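Local coordinates for NADH kinase POS5, mitochondrial (Saccharomyces cerevisiae, PDB 3AFO), which phosphorylates NADH and, less readily, NAD(+) with ATP in mitochondria, and so serves as a key source of the cellular reductant NADPH and an anti-oxidant factor, at residues A[11-16]-A[108-113]; A[63-68]-A[159-164]. All coordinates share one frame; numbering follows the deposited sequence.

Contact 1: A[11-16]-A[108-113]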
# COMPACT_ATOMS: atom_id res chain seq x y z
N LYS A 11 -22.76 -14.28 -46.84
CA LYS A 11 -21.80 -14.88 -47.79
C LYS A 11 -20.51 -15.38 -47.10
O LYS A 11 -20.08 -14.79 -46.10
CB LYS A 11 -21.44 -13.88 -48.89
CG LYS A 11 -22.54 -13.66 -49.91
CD LYS A 11 -22.06 -12.82 -51.08
CE LYS A 11 -23.21 -12.41 -51.97
NZ LYS A 11 -22.72 -11.59 -53.13
N PRO A 12 -19.89 -16.45 -47.65
CA PRO A 12 -18.62 -16.95 -47.10
C PRO A 12 -17.54 -15.87 -47.13
O PRO A 12 -17.34 -15.23 -48.16
CB PRO A 12 -18.25 -18.08 -48.07
CG PRO A 12 -19.58 -18.54 -48.62
CD PRO A 12 -20.36 -17.28 -48.78
N VAL A 13 -16.86 -15.67 -46.00
CA VAL A 13 -15.80 -14.67 -45.93
C VAL A 13 -14.60 -15.03 -46.83
O VAL A 13 -13.84 -14.15 -47.25
CB VAL A 13 -15.37 -14.35 -44.46
CG1 VAL A 13 -14.69 -15.55 -43.81
CG2 VAL A 13 -14.49 -13.12 -44.42
N ASN A 14 -14.44 -16.31 -47.15
CA ASN A 14 -13.38 -16.71 -48.09
C ASN A 14 -13.59 -16.14 -49.50
O ASN A 14 -12.71 -16.27 -50.35
CB ASN A 14 -13.19 -18.23 -48.13
CG ASN A 14 -14.38 -18.96 -48.71
OD1 ASN A 14 -15.05 -18.47 -49.62
ND2 ASN A 14 -14.64 -20.15 -48.18
N ASN A 15 -14.74 -15.52 -49.75
CA ASN A 15 -14.97 -14.77 -51.00
C ASN A 15 -14.15 -13.48 -51.05
O ASN A 15 -14.03 -12.87 -52.12
CB ASN A 15 -16.45 -14.42 -51.19
CG ASN A 15 -17.32 -15.64 -51.44
OD1 ASN A 15 -16.84 -16.77 -51.54
ND2 ASN A 15 -18.62 -15.40 -51.54
N LEU A 16 -13.61 -13.07 -49.90
CA LEU A 16 -12.82 -11.84 -49.81
C LEU A 16 -11.32 -12.10 -49.95
O LEU A 16 -10.86 -13.22 -49.71
CB LEU A 16 -13.10 -11.11 -48.49
CG LEU A 16 -14.56 -10.77 -48.16
CD1 LEU A 16 -14.66 -10.04 -46.82
CD2 LEU A 16 -15.22 -9.95 -49.28
N GLU A 108 -13.08 -18.65 -37.60
CA GLU A 108 -12.05 -17.68 -37.16
C GLU A 108 -10.88 -17.57 -38.12
O GLU A 108 -10.53 -16.47 -38.56
CB GLU A 108 -11.53 -18.00 -35.74
CG GLU A 108 -12.55 -18.66 -34.80
CD GLU A 108 -12.48 -18.15 -33.35
OE1 GLU A 108 -11.40 -18.24 -32.72
OE2 GLU A 108 -13.53 -17.67 -32.85
N GLN A 109 -10.28 -18.71 -38.46
CA GLN A 109 -9.11 -18.76 -39.35
C GLN A 109 -9.38 -18.03 -40.66
O GLN A 109 -8.54 -17.29 -41.15
CB GLN A 109 -8.68 -20.21 -39.64
CG GLN A 109 -8.96 -21.21 -38.53
CD GLN A 109 -10.39 -21.75 -38.55
OE1 GLN A 109 -11.18 -21.51 -37.63
NE2 GLN A 109 -10.72 -22.49 -39.61
N ASP A 110 -10.57 -18.25 -41.21
CA ASP A 110 -11.01 -17.55 -42.42
C ASP A 110 -11.12 -16.04 -42.19
O ASP A 110 -10.69 -15.26 -43.03
CB ASP A 110 -12.36 -18.11 -42.91
CG ASP A 110 -12.22 -19.42 -43.69
OD1 ASP A 110 -11.28 -20.21 -43.44
OD2 ASP A 110 -13.09 -19.67 -44.56
N ILE A 111 -11.68 -15.64 -41.05
CA ILE A 111 -11.85 -14.22 -40.74
C ILE A 111 -10.50 -13.56 -40.50
O ILE A 111 -10.20 -12.50 -41.06
CB ILE A 111 -12.78 -14.02 -39.51
CG1 ILE A 111 -14.21 -14.44 -39.85
CG2 ILE A 111 -12.72 -12.56 -39.02
CD1 ILE A 111 -15.21 -14.26 -38.72
N VAL A 112 -9.68 -14.22 -39.69
CA VAL A 112 -8.36 -13.73 -39.30
C VAL A 112 -7.47 -13.35 -40.51
O VAL A 112 -6.80 -12.31 -40.49
CB VAL A 112 -7.67 -14.77 -38.37
CG1 VAL A 112 -6.19 -14.52 -38.25
CG2 VAL A 112 -8.32 -14.76 -36.99
N ASN A 113 -7.51 -14.19 -41.54
CA ASN A 113 -6.70 -14.02 -42.76
C ASN A 113 -7.10 -12.85 -43.64
O ASN A 113 -6.31 -12.40 -44.49
CB ASN A 113 -6.78 -15.29 -43.62
CG ASN A 113 -6.17 -16.49 -42.95
OD1 ASN A 113 -6.59 -17.63 -43.20
ND2 ASN A 113 -5.16 -16.26 -42.11
O HOH W 1 -15.24 -18.49 -45.58

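Contact 2: A[63-68]-A[159-164]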
# COMPACT_ATOMS: atom_id res chain seq x y z
N ILE A 63 -22.89 -0.74 -39.87
CA ILE A 63 -22.88 -1.50 -41.12
C ILE A 63 -23.70 -0.80 -42.21
O ILE A 63 -23.29 -0.77 -43.38
CB ILE A 63 -23.39 -2.93 -40.89
CG1 ILE A 63 -22.40 -3.70 -40.00
CG2 ILE A 63 -23.61 -3.66 -42.23
CD1 ILE A 63 -22.90 -5.05 -39.51
N THR A 64 -24.86 -0.26 -41.82
CA THR A 64 -25.70 0.56 -42.70
C THR A 64 -24.91 1.74 -43.26
O THR A 64 -24.87 1.97 -44.48
CB THR A 64 -27.02 0.99 -41.99
OG1 THR A 64 -27.79 -0.18 -41.68
CG2 THR A 64 -27.89 1.92 -42.86
N HIS A 65 -24.22 2.47 -42.37
CA HIS A 65 -23.35 3.56 -42.78
C HIS A 65 -22.25 3.14 -43.77
O HIS A 65 -22.01 3.82 -44.76
CB HIS A 65 -22.74 4.26 -41.56
CG HIS A 65 -21.70 5.27 -41.91
ND1 HIS A 65 -21.98 6.42 -42.62
CD2 HIS A 65 -20.37 5.32 -41.63
CE1 HIS A 65 -20.87 7.12 -42.77
NE2 HIS A 65 -19.88 6.48 -42.18
N LEU A 66 -21.56 2.03 -43.49
CA LEU A 66 -20.51 1.54 -44.38
C LEU A 66 -21.07 1.21 -45.77
O LEU A 66 -20.50 1.58 -46.80
CB LEU A 66 -19.81 0.32 -43.78
CG LEU A 66 -19.11 0.55 -42.43
CD1 LEU A 66 -18.50 -0.74 -41.91
CD2 LEU A 66 -18.05 1.66 -42.55
N HIS A 67 -22.21 0.52 -45.78
CA HIS A 67 -22.86 0.10 -47.02
C HIS A 67 -23.40 1.27 -47.81
O HIS A 67 -23.42 1.23 -49.03
CB HIS A 67 -23.96 -0.90 -46.74
CG HIS A 67 -23.46 -2.27 -46.40
ND1 HIS A 67 -24.28 -3.26 -45.90
CD2 HIS A 67 -22.22 -2.81 -46.47
CE1 HIS A 67 -23.58 -4.35 -45.70
NE2 HIS A 67 -22.32 -4.11 -46.03
N GLU A 68 -23.86 2.31 -47.11
CA GLU A 68 -24.31 3.53 -47.76
C GLU A 68 -23.15 4.35 -48.32
O GLU A 68 -23.22 4.83 -49.44
CB GLU A 68 -25.16 4.38 -46.82
CG GLU A 68 -26.60 3.90 -46.65
CD GLU A 68 -27.37 4.66 -45.57
OE1 GLU A 68 -26.85 5.67 -45.03
OE2 GLU A 68 -28.51 4.25 -45.25
N LYS A 159 -21.16 7.62 -31.08
CA LYS A 159 -21.75 8.79 -31.73
C LYS A 159 -20.83 9.40 -32.77
O LYS A 159 -21.29 9.93 -33.78
CB LYS A 159 -22.09 9.87 -30.69
CG LYS A 159 -23.54 9.88 -30.23
CD LYS A 159 -23.83 8.82 -29.19
CE LYS A 159 -25.07 9.18 -28.38
NZ LYS A 159 -25.46 8.10 -27.42
N GLU A 160 -19.52 9.30 -32.53
CA GLU A 160 -18.51 9.91 -33.40
C GLU A 160 -18.15 9.01 -34.60
O GLU A 160 -17.21 9.33 -35.32
CB GLU A 160 -17.21 10.21 -32.63
CG GLU A 160 -17.31 10.53 -31.13
CD GLU A 160 -15.93 10.78 -30.51
OE1 GLU A 160 -15.17 11.60 -31.06
OE2 GLU A 160 -15.61 10.15 -29.48
N HIS A 161 -18.87 7.91 -34.80
CA HIS A 161 -18.41 6.85 -35.73
C HIS A 161 -18.17 7.26 -37.19
O HIS A 161 -17.21 6.78 -37.80
CB HIS A 161 -19.27 5.59 -35.64
CG HIS A 161 -20.63 5.72 -36.26
ND1 HIS A 161 -21.75 6.10 -35.54
CD2 HIS A 161 -21.05 5.49 -37.53
CE1 HIS A 161 -22.80 6.12 -36.34
NE2 HIS A 161 -22.40 5.76 -37.56
N LYS A 162 -19.01 8.14 -37.74
CA LYS A 162 -18.83 8.59 -39.13
C LYS A 162 -17.52 9.35 -39.33
O LYS A 162 -16.73 9.02 -40.21
CB LYS A 162 -20.01 9.43 -39.63
CG LYS A 162 -21.35 8.70 -39.61
CD LYS A 162 -22.35 9.30 -40.61
CE LYS A 162 -23.05 10.54 -40.08
NZ LYS A 162 -24.23 10.89 -40.94
N LYS A 163 -17.30 10.36 -38.49
CA LYS A 163 -16.11 11.21 -38.55
C LYS A 163 -14.81 10.46 -38.26
O LYS A 163 -13.78 10.72 -38.89
CB LYS A 163 -16.28 12.40 -37.61
CG LYS A 163 -17.31 12.18 -36.50
CD LYS A 163 -18.72 12.03 -37.08
CE LYS A 163 -19.06 13.23 -37.96
NZ LYS A 163 -20.28 13.02 -38.79
N VAL A 164 -14.85 9.53 -37.31
CA VAL A 164 -13.68 8.73 -36.93
C VAL A 164 -13.33 7.73 -38.03
O VAL A 164 -12.17 7.67 -38.46
CB VAL A 164 -13.85 8.03 -35.55
CG1 VAL A 164 -12.68 7.09 -35.26
CG2 VAL A 164 -13.99 9.07 -34.43
O HOH W 2 -17.51 7.62 -42.36

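Contact 1: A[11-16]-A[108-113]
The carboxylate of D110 and the side-chain amide of N14 are the flat groups here; the two side chains run alongside each other in the same direction, with the planes of these groups 53° apart. Inclined like this they do not lie flat on one another: the carboxylate meets its neighbour through OD2, which sits 3.9 Å from N14 CB. The contact packs the 3-10 turn that follows strand 8-12, itself paired in parallel with strand 101-105, on helix 108-114 of the Rossmann-like N-terminal domain.

At the same OD2 a water is bound. It donates to D110 OD2 over 2.7 Å and accepts the backbone N-H of N14, with N14 N 2.8 Å from the water, so that the polar link between the segments is carried by solvent. The single 3-10 turn is held by bonds such as that from L16 N to V13 O, and the helix it rests on follows strand 101-105 in sequence.

V13 supplies the apolar half of the contact. A chi1 of 67° places its CG1 between the backbone N and the carbonyl carbon, and from there the methyl reaches the helix, 3.6 Å from D110 CB, the two side chains meeting at a slant. One residue further along, I111 presents its CG1 to the same methyl. V13 and I111 are buried, and both also touch I76 of strand 74-76; the water-linked N14 and D110 lie at the outer side, where N14 is exposed.

Beyond the two segments, R114 fastens the turn to the helix: its NE is hydrogen-bonded to L16 O, while its NH1 makes a weak bond to D110 O. The apolar meeting of the two segments finally comes down to one methyl, V13 CG1, which lies 4.1 Å from I111 CG1.

Contact 2: A[63-68]-A[159-164]
Two residues of helix 161-169, H161 and K162, both approach the imidazole of H65 from the same side of its plane, and the contact illustrates how one ring can join two helices by aromatic, CH-pi and water-mediated interactions together.

The CH-pi interaction comes from K162. Its CG lies over one face of the H65 ring, 3.7 Å from the centroid and 16° off the ring normal, while the next carbon, CD, comes to 3.4 Å from H65 CE1. The lysine thus uses the middle of its aliphatic chain; a bend at chi3 then carries the amino end away from the other helix.

The aromatic interaction is an offset edge-to-face pair. The edge of H161 is directed toward the face of H65, with the planes at 77° and the centroids 5.6 Å apart, and H65 CD2 lies near the plane of the H161 ring. H161 is held in this orientation by a hydrogen bond from its ND1 to F158 O and by stacking on the ring of F158.

The polar link runs through a water in the plane of the H65 ring, at its edge. This water is hydrogen-bonded to H65 NE2 at 2.6 Å and donates to the backbone O of K162 over 2.7 Å. With CG anti to the backbone N (chi1 172°), H65 extends far enough from its helix to reach both side chains and water. The amino group of K162, its NZ 5.3 Å from H65 ND1, may slightly disfavour a positive charge on H65.

Beneath the contact lies the parallel sheet of the Rossmann-like N-terminal domain: I63 and L66 of helix 53-69 pack on V75 of the edge strand 74-76, whereas H161 and V164 of helix 161-169 rest on F145 and L143 of strand 142-146.

In the fold
From the N terminus, the chain leaves strand 8-12 through the turn of contact 1, then contributes strands 23-25 and 33-36 to the antiparallel sheet before entering the five-stranded parallel sheet and helix 53-69, where contact 2 begins. Contact 1 closes its loop at helix 108-114; contact 2 closes later, at helix 161-169. The two loops cross rather than nest, each spanning about ninety residues. Contact 1 ties the N-terminal strand region to the helix following strand 101-105, and contact 2 joins two helices of the N-terminal domain. Their nearest atoms are about 10 Å apart, although V13 and I111 of contact 1 and the 63-68 side of contact 2 both pack on strand 74-76.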